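Local structure of Thg1-like uncharacterized protein (Bacillus thuringiensis, 4KGM) at residues 107-110 against 111-115; 48-51 against 52-56; 84-87 against 88-91. The protein is a bacterial Thg1-like protein with a polymerase palm-like catalytic domain that binds ATP and magnesium and probably adds nucleotides to the 5' end of tRNA. All blocks are in the same frame, centred on the assembly; numbering follows the deposited sequence.

Interaction 1 (107-110 against 111-115); sequences MATA and KFNEV
Met107 to Val115 form one unbroken run of alpha-helix, and four i to i+4 backbone hydrogen bonds join its two halves. Lys111 N to Met107 O is almost straight, with an N-H...O angle of 178°. Phe112 N, Asn113 N and Glu114 N follow on Ala108 O, Thr109 O and Ala110 O at 3.1 to 3.2 Å. The side chains then sort onto different sides of the helix. Thr109 and Asn113 lie alongside each other and point the same way, one turn apart. The methyl CG2 of Thr109 packs 3.4 Å from ND2 of Asn113. Thr109 CG2 stands anti to its own backbone N (chi1 -60° for OG1), which turns the methyl to Asn113 and leaves OG1 beside the backbone. OG1 is hydrogen-bonded to Ala105 O of its own helix and to Ser106 OG of the second subunit. Asn113 OD1 takes the N-H of Ala126. Phe112 leaves the helix on another side, toward helix 47-63, with its CB 3.1 Å from Ala108 O. Its ring meets Phe53 and, edge-to-face, Phe128. Lys111 bends at chi2 and chi3, and this curl brings NZ forward to Glu114 OE2 at 2.6 Å. The salt bridge uses the syn side of the carboxylate, with NZ 23° out of its plane. Glu114 OE1 pairs with Arg117 of the second subunit. Thr109, Ala110 and Asn113 pack on the second subunit, where small size probably lets the helices come close. With a cation at each oxygen, Glu114 is probably held as a carboxylate, and it links the lysine of its own helix to the neighbouring chain.

Interaction 2 (48-51 against 52-56); sequences DLAE and AFWET. With ATP (adenosine-5'-triphosphate), chain E.
The indole of Trp54 lies over the backbone of the preceding turn. Ala50 O sits 2.9 Å above the ring plane, offset toward the rim, and Glu51 CA covers the same face. Trp54 CG stands anti to its carbonyl carbon (chi1 -60°), which folds the ring back along the helix. Ala50 CB touches the six-membered part at CZ2, 4.0 Å away. Glu51 crosses the indole at a slant: its CG rests 3.6 Å from Trp54 CE3, and the planes of carboxylate and ring are 36° apart. The acid itself is bound through OE2 to Gln47. Leu49 and Phe53 run side by side on another side of the helix, with Leu49 CG 4.0 Å from Phe53 CE2. This is the i to i+4 spacing of an alpha-helix, here helix 47-63, which packs with helix 97-119 in the palm-like domain. Leu49 belongs to the ATP pocket, and its CD2 touches the adenine at C6, 3.5 Å away. The other methyl, CD1, lies against Phe53, so one leucine bridges the base and the aromatic side chain. Phe53 also stacks on His72, and Trp54 meets Trp195 and His221 edge-to-face. Backbone bonds run from Phe53 N to Leu49 O and from Trp54 N to Ala50 O. Ala52 N is shared between Asp48 O and Leu49 O, and both bonds are weak because they are bent. Ala52 O accepts two bonds from Thr56, one from N and one from OG1 at 2.7 Å. The hydroxyl therefore spends its proton on its own helix, while CG2 of Thr56 packs on Ala108.

Interaction 3 (84-87 against 88-91); sequences YDKL and TTQS
Thr89 OG1 accepts a short hydrogen bond from the backbone N of Lys86, 2.6 Å away, with an N-H...O angle of 159°. The bond spans three residues and closes a turn in the loop between strand 76-81 and helix 97-119. Neither segment has regular helix or strand here. The CA atoms of Lys86 and Thr89 come within 5.2 Å of each other as the chain doubles back. Thr89 OG1 stands anti to its carbonyl carbon and beside its own backbone N (chi1 -51°), which turns the oxygen inward to the Lys86 amide. The same oxygen packs against carbon as well: Lys86 CB is 3.5 Å from it, and Asp85 CB 3.8 Å. The methyl CG2 of Thr89 is directed to the backbone of Tyr84. Lys86 itself turns its CB toward the other segment, but its extended chain carries NZ away from it. Thr88 sits at the bend, and its OG1 is 4.1 Å from Lys86 CB. Gln90 folds back on the chain after the bend. Its NE2 bonds to Thr88 O at 2.9 Å, close to the amide plane of Gln90 but well above the carbonyl plane of Thr88. Other parts of the chain hold the sides of the loop. Asp85 forms a salt bridge with Lys68 and a hydrogen bond to Thr82. Lys86 O takes a bond from Arg22, and Tyr84 OH bonds to Val237 O. Most of the touching side chains here are exposed, and the contact has little apolar packing. Its shape probably rests largely on polar bonds: one threonine hydroxyl joins the two limbs of the turn, and one glutamine amide may brace the limb that follows.

Overall arrangement
Interactions 1 and 2 form one packed unit, with centres 10 Å apart. Phe112 joins them: its CZ lies 3.5 Å from Leu49 CD1, and its CE1 lies 3.5 Å from Phe53 CE2. Helix 47-63 is thereby set against helix 97-119. Interaction 2 touches the ATP directly through Leu49. Interaction 1 is one layer further out, with the Phe112 side chain about 9 Å from the nucleotide and about 11 Å from a magnesium ion. Helix 97-119 thus backs the pocket helix 47-63 through Phe112 and meets the second subunit through residues such as Thr109 and Glu114. Interaction 3 stands apart at the surface, with its centre 29 Å and 31 Å from those of interactions 1 and 2.

Interaction 1 (107-110 against 111-115)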
ATOM      1  N   MET A 107     -13.125 -17.986  -7.731  1.00 21.25           N
ATOM      2  CA  MET A 107     -14.434 -18.209  -8.334  1.00 22.34           C
ATOM      3  C   MET A 107     -14.306 -18.530  -9.815  1.00 26.44           C
ATOM      4  O   MET A 107     -14.954 -19.449 -10.317  1.00 23.88           O
ATOM      5  CB  MET A 107     -15.331 -16.982  -8.152  1.00 26.85           C
ATOM      6  CG  MET A 107     -15.919 -16.830  -6.757  1.00 29.14           C
ATOM      7  SD  MET A 107     -16.873 -15.307  -6.589  1.00 30.01           S
ATOM      8  CE  MET A 107     -17.507 -15.499  -4.923  1.00 34.94           C
ATOM      9  N   ALA A 108     -13.469 -17.764 -10.508  1.00 22.96           N
ATOM     10  CA  ALA A 108     -13.231 -17.984 -11.928  1.00 24.28           C
ATOM     11  C   ALA A 108     -12.641 -19.371 -12.149  1.00 24.63           C
ATOM     12  O   ALA A 108     -13.054 -20.091 -13.052  1.00 28.29           O
ATOM     13  CB  ALA A 108     -12.306 -16.911 -12.486  1.00 24.43           C
ATOM     14  N   THR A 109     -11.683 -19.739 -11.304  1.00 27.39           N
ATOM     15  CA  THR A 109     -11.037 -21.043 -11.378  1.00 21.65           C
ATOM     16  C   THR A 109     -12.027 -22.191 -11.184  1.00 27.91           C
ATOM     17  O   THR A 109     -11.999 -23.177 -11.921  1.00 30.30           O
ATOM     18  CB  THR A 109      -9.916 -21.161 -10.330  1.00 24.88           C
ATOM     19  OG1 THR A 109      -8.928 -20.151 -10.570  1.00 25.58           O
ATOM     20  CG2 THR A 109      -9.258 -22.528 -10.394  1.00 29.20           C
ATOM     21  N   ALA A 110     -12.906 -22.053 -10.194  1.00 28.32           N
ATOM     22  CA  ALA A 110     -13.857 -23.109  -9.856  1.00 25.37           C
ATOM     23  C   ALA A 110     -14.835 -23.400 -10.993  1.00 27.73           C
ATOM     24  O   ALA A 110     -14.989 -24.547 -11.417  1.00 25.89           O
ATOM     25  CB  ALA A 110     -14.613 -22.757  -8.580  1.00 21.96           C
ATOM     26  N   LYS A 111     -15.492 -22.355 -11.485  1.00 26.14           N
ATOM     27  CA  LYS A 111     -16.492 -22.508 -12.533  1.00 29.69           C
ATOM     28  C   LYS A 111     -15.876 -22.967 -13.851  1.00 33.80           C
ATOM     29  O   LYS A 111     -16.396 -23.877 -14.498  1.00 31.01           O
ATOM     30  CB  LYS A 111     -17.271 -21.203 -12.728  1.00 27.87           C
ATOM     31  CG  LYS A 111     -18.302 -21.237 -13.857  1.00 31.12           C
ATOM     32  CD  LYS A 111     -19.268 -22.411 -13.717  1.00 34.99           C
ATOM     33  CE  LYS A 111     -20.066 -22.344 -12.424  1.00 37.11           C
ATOM     34  NZ  LYS A 111     -20.927 -23.547 -12.235  1.00 40.46           N
ATOM     35  N   PHE A 112     -14.768 -22.340 -14.236  1.00 30.37           N
ATOM     36  CA  PHE A 112     -14.114 -22.636 -15.508  1.00 29.99           C
ATOM     37  C   PHE A 112     -13.679 -24.095 -15.596  1.00 36.23           C
ATOM     38  O   PHE A 112     -13.997 -24.785 -16.566  1.00 34.04           O
ATOM     39  CB  PHE A 112     -12.911 -21.715 -15.718  1.00 30.15           C
ATOM     40  CG  PHE A 112     -12.314 -21.799 -17.092  1.00 30.23           C
ATOM     41  CD1 PHE A 112     -12.805 -21.013 -18.122  1.00 35.03           C
ATOM     42  CD2 PHE A 112     -11.258 -22.656 -17.356  1.00 33.88           C
ATOM     43  CE1 PHE A 112     -12.258 -21.085 -19.387  1.00 34.37           C
ATOM     44  CE2 PHE A 112     -10.708 -22.731 -18.620  1.00 32.04           C
ATOM     45  CZ  PHE A 112     -11.208 -21.944 -19.635  1.00 30.82           C
ATOM     46  N   ASN A 113     -12.952 -24.558 -14.585  1.00 31.96           N
ATOM     47  CA  ASN A 113     -12.505 -25.944 -14.542  1.00 28.81           C
ATOM     48  C   ASN A 113     -13.672 -26.929 -14.576  1.00 38.42           C
ATOM     49  O   ASN A 113     -13.603 -27.950 -15.257  1.00 40.24           O
ATOM     50  CB  ASN A 113     -11.629 -26.194 -13.312  1.00 34.26           C
ATOM     51  CG  ASN A 113     -10.185 -25.781 -13.530  1.00 37.26           C
ATOM     52  OD1 ASN A 113      -9.592 -26.074 -14.570  1.00 33.11           O
ATOM     53  ND2 ASN A 113      -9.610 -25.096 -12.547  1.00 33.69           N
ATOM     54  N   GLU A 114     -14.740 -26.613 -13.847  1.00 36.45           N
ATOM     55  CA  GLU A 114     -15.926 -27.465 -13.810  1.00 32.29           C
ATOM     56  C   GLU A 114     -16.541 -27.650 -15.195  1.00 39.46           C
ATOM     57  O   GLU A 114     -16.779 -28.775 -15.634  1.00 37.25           O
ATOM     58  CB  GLU A 114     -16.978 -26.889 -12.861  1.00 29.27           C
ATOM     59  CG  GLU A 114     -18.341 -27.558 -12.987  1.00 33.53           C
ATOM     60  CD  GLU A 114     -19.404 -26.906 -12.123  1.00 35.51           C
ATOM     61  OE1 GLU A 114     -19.617 -27.372 -10.983  1.00 38.01           O
ATOM     62  OE2 GLU A 114     -20.035 -25.932 -12.587  1.00 29.07           O
ATOM     63  N   VAL A 115     -16.799 -26.535 -15.871  1.00 38.37           N
ATOM     64  CA  VAL A 115     -17.412 -26.555 -17.194  1.00 42.92           C
ATOM     65  C   VAL A 115     -16.509 -27.222 -18.229  1.00 41.57           C
ATOM     66  O   VAL A 115     -16.967 -28.021 -19.046  1.00 44.51           O
ATOM     67  CB  VAL A 115     -17.766 -25.127 -17.664  1.00 37.00           C
ATOM     68  CG1 VAL A 115     -18.174 -25.124 -19.133  1.00 36.19           C
ATOM     69  CG2 VAL A 115     -18.869 -24.543 -16.796  1.00 35.82           C
TER

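Interaction 2 (48-51 against 52-56)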
ATOM      1  N   ASP A  48     -16.002 -23.819 -27.792  1.00 52.59           N
ATOM      2  CA  ASP A  48     -16.145 -24.483 -26.499  1.00 51.55           C
ATOM      3  C   ASP A  48     -15.420 -23.730 -25.389  1.00 50.25           C
ATOM      4  O   ASP A  48     -15.949 -23.565 -24.289  1.00 48.64           O
ATOM      5  CB  ASP A  48     -15.642 -25.927 -26.571  1.00 51.09           C
ATOM      6  CG  ASP A  48     -16.634 -26.856 -27.240  1.00 58.20           C
ATOM      7  OD1 ASP A  48     -17.854 -26.610 -27.122  1.00 55.17           O
ATOM      8  OD2 ASP A  48     -16.196 -27.835 -27.882  1.00 56.31           O
ATOM      9  N   LEU A  49     -14.205 -23.277 -25.683  1.00 44.84           N
ATOM     10  CA  LEU A  49     -13.407 -22.538 -24.713  1.00 47.50           C
ATOM     11  C   LEU A  49     -14.045 -21.190 -24.398  1.00 49.12           C
ATOM     12  O   LEU A  49     -14.142 -20.792 -23.236  1.00 46.23           O
ATOM     13  CB  LEU A  49     -11.986 -22.330 -25.238  1.00 46.21           C
ATOM     14  CG  LEU A  49     -11.034 -21.571 -24.314  1.00 46.76           C
ATOM     15  CD1 LEU A  49     -10.711 -22.398 -23.081  1.00 46.34           C
ATOM     16  CD2 LEU A  49      -9.764 -21.178 -25.050  1.00 41.12           C
ATOM     17  N   ALA A  50     -14.486 -20.494 -25.441  1.00 43.10           N
ATOM     18  CA  ALA A  50     -15.102 -19.184 -25.286  1.00 41.69           C
ATOM     19  C   ALA A  50     -16.393 -19.251 -24.472  1.00 42.08           C
ATOM     20  O   ALA A  50     -16.658 -18.378 -23.649  1.00 45.79           O
ATOM     21  CB  ALA A  50     -15.360 -18.556 -26.646  1.00 40.29           C
ATOM     22  N   GLU A  51     -17.189 -20.291 -24.699  1.00 43.49           N
ATOM     23  CA  GLU A  51     -18.447 -20.460 -23.975  1.00 46.37           C
ATOM     24  C   GLU A  51     -18.221 -20.901 -22.532  1.00 45.85           C
ATOM     25  O   GLU A  51     -19.126 -20.818 -21.699  1.00 44.60           O
ATOM     26  CB  GLU A  51     -19.361 -21.454 -24.696  1.00 48.72           C
ATOM     27  CG  GLU A  51     -19.961 -20.916 -25.984  1.00 55.34           C
ATOM     28  CD  GLU A  51     -20.888 -21.908 -26.658  1.00 63.62           C
ATOM     29  OE1 GLU A  51     -21.134 -22.987 -26.077  1.00 60.31           O
ATOM     30  OE2 GLU A  51     -21.371 -21.606 -27.770  1.00 62.89           O
ATOM     31  N   ALA A  52     -17.014 -21.377 -22.244  1.00 43.18           N
ATOM     32  CA  ALA A  52     -16.646 -21.754 -20.886  1.00 41.26           C
ATOM     33  C   ALA A  52     -16.302 -20.503 -20.083  1.00 46.65           C
ATOM     34  O   ALA A  52     -16.540 -20.442 -18.875  1.00 32.01           O
ATOM     35  CB  ALA A  52     -15.475 -22.720 -20.901  1.00 37.91           C
ATOM     36  N   PHE A  53     -15.737 -19.509 -20.765  1.00 35.74           N
ATOM     37  CA  PHE A  53     -15.465 -18.216 -20.152  1.00 38.65           C
ATOM     38  C   PHE A  53     -16.765 -17.459 -19.919  1.00 42.51           C
ATOM     39  O   PHE A  53     -16.920 -16.763 -18.914  1.00 37.76           O
ATOM     40  CB  PHE A  53     -14.535 -17.380 -21.033  1.00 31.94           C
ATOM     41  CG  PHE A  53     -13.076 -17.666 -20.821  1.00 38.04           C
ATOM     42  CD1 PHE A  53     -12.415 -17.176 -19.707  1.00 31.26           C
ATOM     43  CD2 PHE A  53     -12.360 -18.413 -21.743  1.00 37.90           C
ATOM     44  CE1 PHE A  53     -11.073 -17.434 -19.510  1.00 36.32           C
ATOM     45  CE2 PHE A  53     -11.016 -18.673 -21.552  1.00 31.52           C
ATOM     46  CZ  PHE A  53     -10.373 -18.184 -20.434  1.00 36.87           C
ATOM     47  N   TRP A  54     -17.698 -17.599 -20.854  1.00 41.08           N
ATOM     48  CA  TRP A  54     -18.975 -16.901 -20.767  1.00 46.16           C
ATOM     49  C   TRP A  54     -19.796 -17.400 -19.583  1.00 40.93           C
ATOM     50  O   TRP A  54     -20.478 -16.622 -18.920  1.00 39.66           O
ATOM     51  CB  TRP A  54     -19.761 -17.047 -22.072  1.00 43.91           C
ATOM     52  CG  TRP A  54     -19.039 -16.493 -23.263  1.00 43.85           C
ATOM     53  CD1 TRP A  54     -17.938 -15.686 -23.253  1.00 40.47           C
ATOM     54  CD2 TRP A  54     -19.361 -16.714 -24.643  1.00 49.26           C
ATOM     55  NE1 TRP A  54     -17.556 -15.390 -24.539  1.00 48.58           N
ATOM     56  CE2 TRP A  54     -18.414 -16.008 -25.410  1.00 53.93           C
ATOM     57  CE3 TRP A  54     -20.359 -17.438 -25.301  1.00 49.33           C
ATOM     58  CZ2 TRP A  54     -18.436 -16.005 -26.804  1.00 54.19           C
ATOM     59  CZ3 TRP A  54     -20.379 -17.433 -26.686  1.00 45.66           C
ATOM     60  CH2 TRP A  54     -19.424 -16.721 -27.420  1.00 48.24           C
ATOM     61  N   GLU A  55     -19.722 -18.701 -19.321  1.00 42.00           N
ATOM     62  CA  GLU A  55     -20.390 -19.279 -18.161  1.00 42.13           C
ATOM     63  C   GLU A  55     -19.668 -18.863 -16.887  1.00 38.95           C
ATOM     64  O   GLU A  55     -20.283 -18.704 -15.834  1.00 37.73           O
ATOM     65  CB  GLU A  55     -20.447 -20.803 -18.268  1.00 38.80           C
ATOM     66  CG  GLU A  55     -21.438 -21.304 -19.300  1.00 43.56           C
ATOM     67  CD  GLU A  55     -22.854 -20.843 -19.013  1.00 51.24           C
ATOM     68  OE1 GLU A  55     -23.384 -21.182 -17.933  1.00 55.66           O
ATOM     69  OE2 GLU A  55     -23.435 -20.135 -19.863  1.00 45.52           O
ATOM     70  N   THR A  56     -18.355 -18.689 -16.996  1.00 39.53           N
ATOM     71  CA  THR A  56     -17.555 -18.205 -15.882  1.00 38.01           C
ATOM     72  C   THR A  56     -17.925 -16.757 -15.582  1.00 39.99           C
ATOM     73  O   THR A  56     -18.110 -16.378 -14.424  1.00 32.16           O
ATOM     74  CB  THR A  56     -16.049 -18.305 -16.188  1.00 34.88           C
ATOM     75  OG1 THR A  56     -15.695 -19.677 -16.400  1.00 34.97           O
ATOM     76  CG2 THR A  56     -15.229 -17.752 -15.036  1.00 33.29           C
TER
HETATM   77  PG  ATP E 301       0.514 -15.620 -18.850  0.50 60.38           P
HETATM   78  O1G ATP E 301       1.273 -14.417 -19.359  0.50 49.52           O
HETATM   79  O2G ATP E 301       1.189 -16.358 -17.717  0.50 41.70           O
HETATM   80  O3G ATP E 301      -0.955 -15.359 -18.620  0.50 40.82           O
HETATM   81  PB  ATP E 301      -0.472 -16.623 -21.303  0.50 41.75           P
HETATM   82  O1B ATP E 301      -1.874 -16.747 -20.755  0.50 45.20           O
HETATM   83  O2B ATP E 301      -0.003 -17.615 -22.340  0.50 43.59           O
HETATM   84  O3B ATP E 301       0.581 -16.660 -20.084  0.50 48.64           O
HETATM   85  PA  ATP E 301      -1.467 -14.455 -22.732  0.50 48.10           P
HETATM   86  O1A ATP E 301      -0.921 -13.281 -23.508  0.50 52.77           O
HETATM   87  O2A ATP E 301      -2.623 -14.270 -21.778  0.50 43.15           O
HETATM   88  O3A ATP E 301      -0.264 -15.153 -21.925  0.50 46.12           O
HETATM   89  O5' ATP E 301      -1.853 -15.634 -23.760  0.50 41.42           O
HETATM   90  C5' ATP E 301      -3.214 -15.921 -24.072  0.50 41.52           C
HETATM   91  C4' ATP E 301      -3.270 -17.176 -24.935  0.50 44.46           C
HETATM   92  O4' ATP E 301      -4.570 -17.768 -24.894  0.50 42.87           O
HETATM   93  C3' ATP E 301      -2.962 -16.871 -26.393  0.50 47.13           C
HETATM   94  O3' ATP E 301      -1.699 -17.440 -26.752  0.50 48.39           O
HETATM   95  C2' ATP E 301      -4.072 -17.525 -27.194  0.50 46.08           C
HETATM   96  O2' ATP E 301      -3.522 -18.406 -28.177  0.50 45.18           O
HETATM   97  C1' ATP E 301      -4.893 -18.305 -26.179  0.50 43.41           C
HETATM   98  N9  ATP E 301      -6.347 -18.176 -26.458  0.50 40.23           N
HETATM   99  C8  ATP E 301      -7.153 -17.187 -26.031  0.50 38.38           C
HETATM  100  N7  ATP E 301      -8.428 -17.373 -26.461  0.50 35.39           N
HETATM  101  C5  ATP E 301      -8.450 -18.509 -27.181  0.50 37.20           C
HETATM  102  C6  ATP E 301      -9.472 -19.286 -27.921  0.50 40.45           C
HETATM  103  N6  ATP E 301     -10.762 -18.875 -27.978  0.50 37.48           N
HETATM  104  N1  ATP E 301      -9.073 -20.422 -28.536  0.50 42.65           N
HETATM  105  C2  ATP E 301      -7.796 -20.842 -28.487  0.50 40.36           C
HETATM  106  N3  ATP E 301      -6.817 -20.188 -27.836  0.50 37.04           N
HETATM  107  C4  ATP E 301      -7.077 -19.035 -27.176  0.50 41.07           C

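Interaction 3 (84-87 against 88-91)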
ATOM      1  N   TYR A  84     -21.652   2.561  -4.864  1.00 33.37           N
ATOM      2  CA  TYR A  84     -22.235   3.845  -4.492  1.00 32.86           C
ATOM      3  C   TYR A  84     -23.637   4.028  -5.064  1.00 41.37           C
ATOM      4  O   TYR A  84     -24.071   5.152  -5.313  1.00 41.50           O
ATOM      5  CB  TYR A  84     -21.327   4.991  -4.943  1.00 32.59           C
ATOM      6  CG  TYR A  84     -20.860   4.878  -6.377  1.00 36.41           C
ATOM      7  CD1 TYR A  84     -19.662   4.245  -6.689  1.00 30.27           C
ATOM      8  CD2 TYR A  84     -21.612   5.406  -7.419  1.00 31.39           C
ATOM      9  CE1 TYR A  84     -19.228   4.138  -7.998  1.00 29.84           C
ATOM     10  CE2 TYR A  84     -21.184   5.303  -8.732  1.00 37.03           C
ATOM     11  CZ  TYR A  84     -19.992   4.669  -9.015  1.00 32.84           C
ATOM     12  OH  TYR A  84     -19.561   4.565 -10.318  1.00 34.25           O
ATOM     13  N   ASP A  85     -24.336   2.915  -5.269  1.00 48.47           N
ATOM     14  CA  ASP A  85     -25.700   2.934  -5.786  1.00 45.41           C
ATOM     15  C   ASP A  85     -26.607   3.740  -4.861  1.00 49.60           C
ATOM     16  O   ASP A  85     -27.344   4.621  -5.306  1.00 48.38           O
ATOM     17  CB  ASP A  85     -26.236   1.508  -5.928  1.00 45.05           C
ATOM     18  CG  ASP A  85     -25.345   0.629  -6.790  1.00 45.85           C
ATOM     19  OD1 ASP A  85     -25.875  -0.307  -7.425  1.00 45.92           O
ATOM     20  OD2 ASP A  85     -24.118   0.869  -6.828  1.00 37.23           O
ATOM     21  N   LYS A  86     -26.542   3.424  -3.572  1.00 48.01           N
ATOM     22  CA  LYS A  86     -27.270   4.169  -2.553  1.00 50.41           C
ATOM     23  C   LYS A  86     -26.282   4.820  -1.594  1.00 51.49           C
ATOM     24  O   LYS A  86     -25.070   4.764  -1.806  1.00 49.06           O
ATOM     25  CB  LYS A  86     -28.204   3.242  -1.773  1.00 47.36           C
ATOM     26  CG  LYS A  86     -29.254   2.552  -2.622  1.00 49.09           C
ATOM     27  CD  LYS A  86     -30.111   1.627  -1.774  1.00 58.67           C
ATOM     28  CE  LYS A  86     -31.173   0.931  -2.607  1.00 60.49           C
ATOM     29  NZ  LYS A  86     -31.988  -0.007  -1.786  1.00 62.30           N
ATOM     30  N   LEU A  87     -26.803   5.440  -0.541  1.00 51.12           N
ATOM     31  CA  LEU A  87     -25.956   6.021   0.491  1.00 47.41           C
ATOM     32  C   LEU A  87     -25.531   4.946   1.483  1.00 44.93           C
ATOM     33  O   LEU A  87     -24.545   5.102   2.203  1.00 43.64           O
ATOM     34  CB  LEU A  87     -26.688   7.152   1.219  1.00 48.49           C
ATOM     35  CG  LEU A  87     -26.407   8.585   0.758  1.00 51.85           C
ATOM     36  CD1 LEU A  87     -26.637   8.741  -0.737  1.00 51.82           C
ATOM     37  CD2 LEU A  87     -27.261   9.574   1.542  1.00 44.52           C
ATOM     38  N   THR A  88     -26.278   3.848   1.505  1.00 38.33           N
ATOM     39  CA  THR A  88     -26.020   2.761   2.442  1.00 41.20           C
ATOM     40  C   THR A  88     -25.366   1.552   1.775  1.00 42.59           C
ATOM     41  O   THR A  88     -25.239   0.493   2.391  1.00 45.28           O
ATOM     42  CB  THR A  88     -27.316   2.307   3.136  1.00 46.92           C
ATOM     43  OG1 THR A  88     -28.298   1.978   2.144  1.00 48.67           O
ATOM     44  CG2 THR A  88     -27.859   3.413   4.028  1.00 44.47           C
ATOM     45  N   THR A  89     -24.951   1.712   0.523  1.00 39.24           N
ATOM     46  CA  THR A  89     -24.320   0.622  -0.217  1.00 38.64           C
ATOM     47  C   THR A  89     -23.033   0.153   0.457  1.00 36.30           C
ATOM     48  O   THR A  89     -22.152   0.956   0.765  1.00 27.28           O
ATOM     49  CB  THR A  89     -24.000   1.030  -1.668  1.00 41.23           C
ATOM     50  OG1 THR A  89     -25.167   1.589  -2.282  1.00 49.72           O
ATOM     51  CG2 THR A  89     -23.537  -0.178  -2.471  1.00 32.43           C
ATOM     52  N   GLN A  90     -22.938  -1.153   0.690  1.00 35.19           N
ATOM     53  CA  GLN A  90     -21.744  -1.748   1.279  1.00 30.56           C
ATOM     54  C   GLN A  90     -20.806  -2.228   0.180  1.00 29.71           C
ATOM     55  O   GLN A  90     -21.208  -2.350  -0.976  1.00 30.95           O
ATOM     56  CB  GLN A  90     -22.124  -2.916   2.190  1.00 34.30           C
ATOM     57  CG  GLN A  90     -23.086  -2.542   3.307  1.00 41.49           C
ATOM     58  CD  GLN A  90     -22.516  -1.490   4.239  1.00 45.99           C
ATOM     59  OE1 GLN A  90     -21.708  -1.796   5.115  1.00 56.35           O
ATOM     60  NE2 GLN A  90     -22.932  -0.243   4.052  1.00 48.78           N
ATOM     61  N   SER A  91     -19.557  -2.500   0.542  1.00 26.60           N
ATOM     62  CA  SER A  91     -18.570  -2.964  -0.426  1.00 19.62           C
ATOM     63  C   SER A  91     -18.276  -4.452  -0.280  1.00 25.88           C
ATOM     64  O   SER A  91     -18.270  -4.990   0.828  1.00 21.27           O
ATOM     65  CB  SER A  91     -17.271  -2.162  -0.308  1.00 19.47           C
ATOM     66  OG  SER A  91     -17.428  -0.858  -0.839  1.00 22.70           O
TER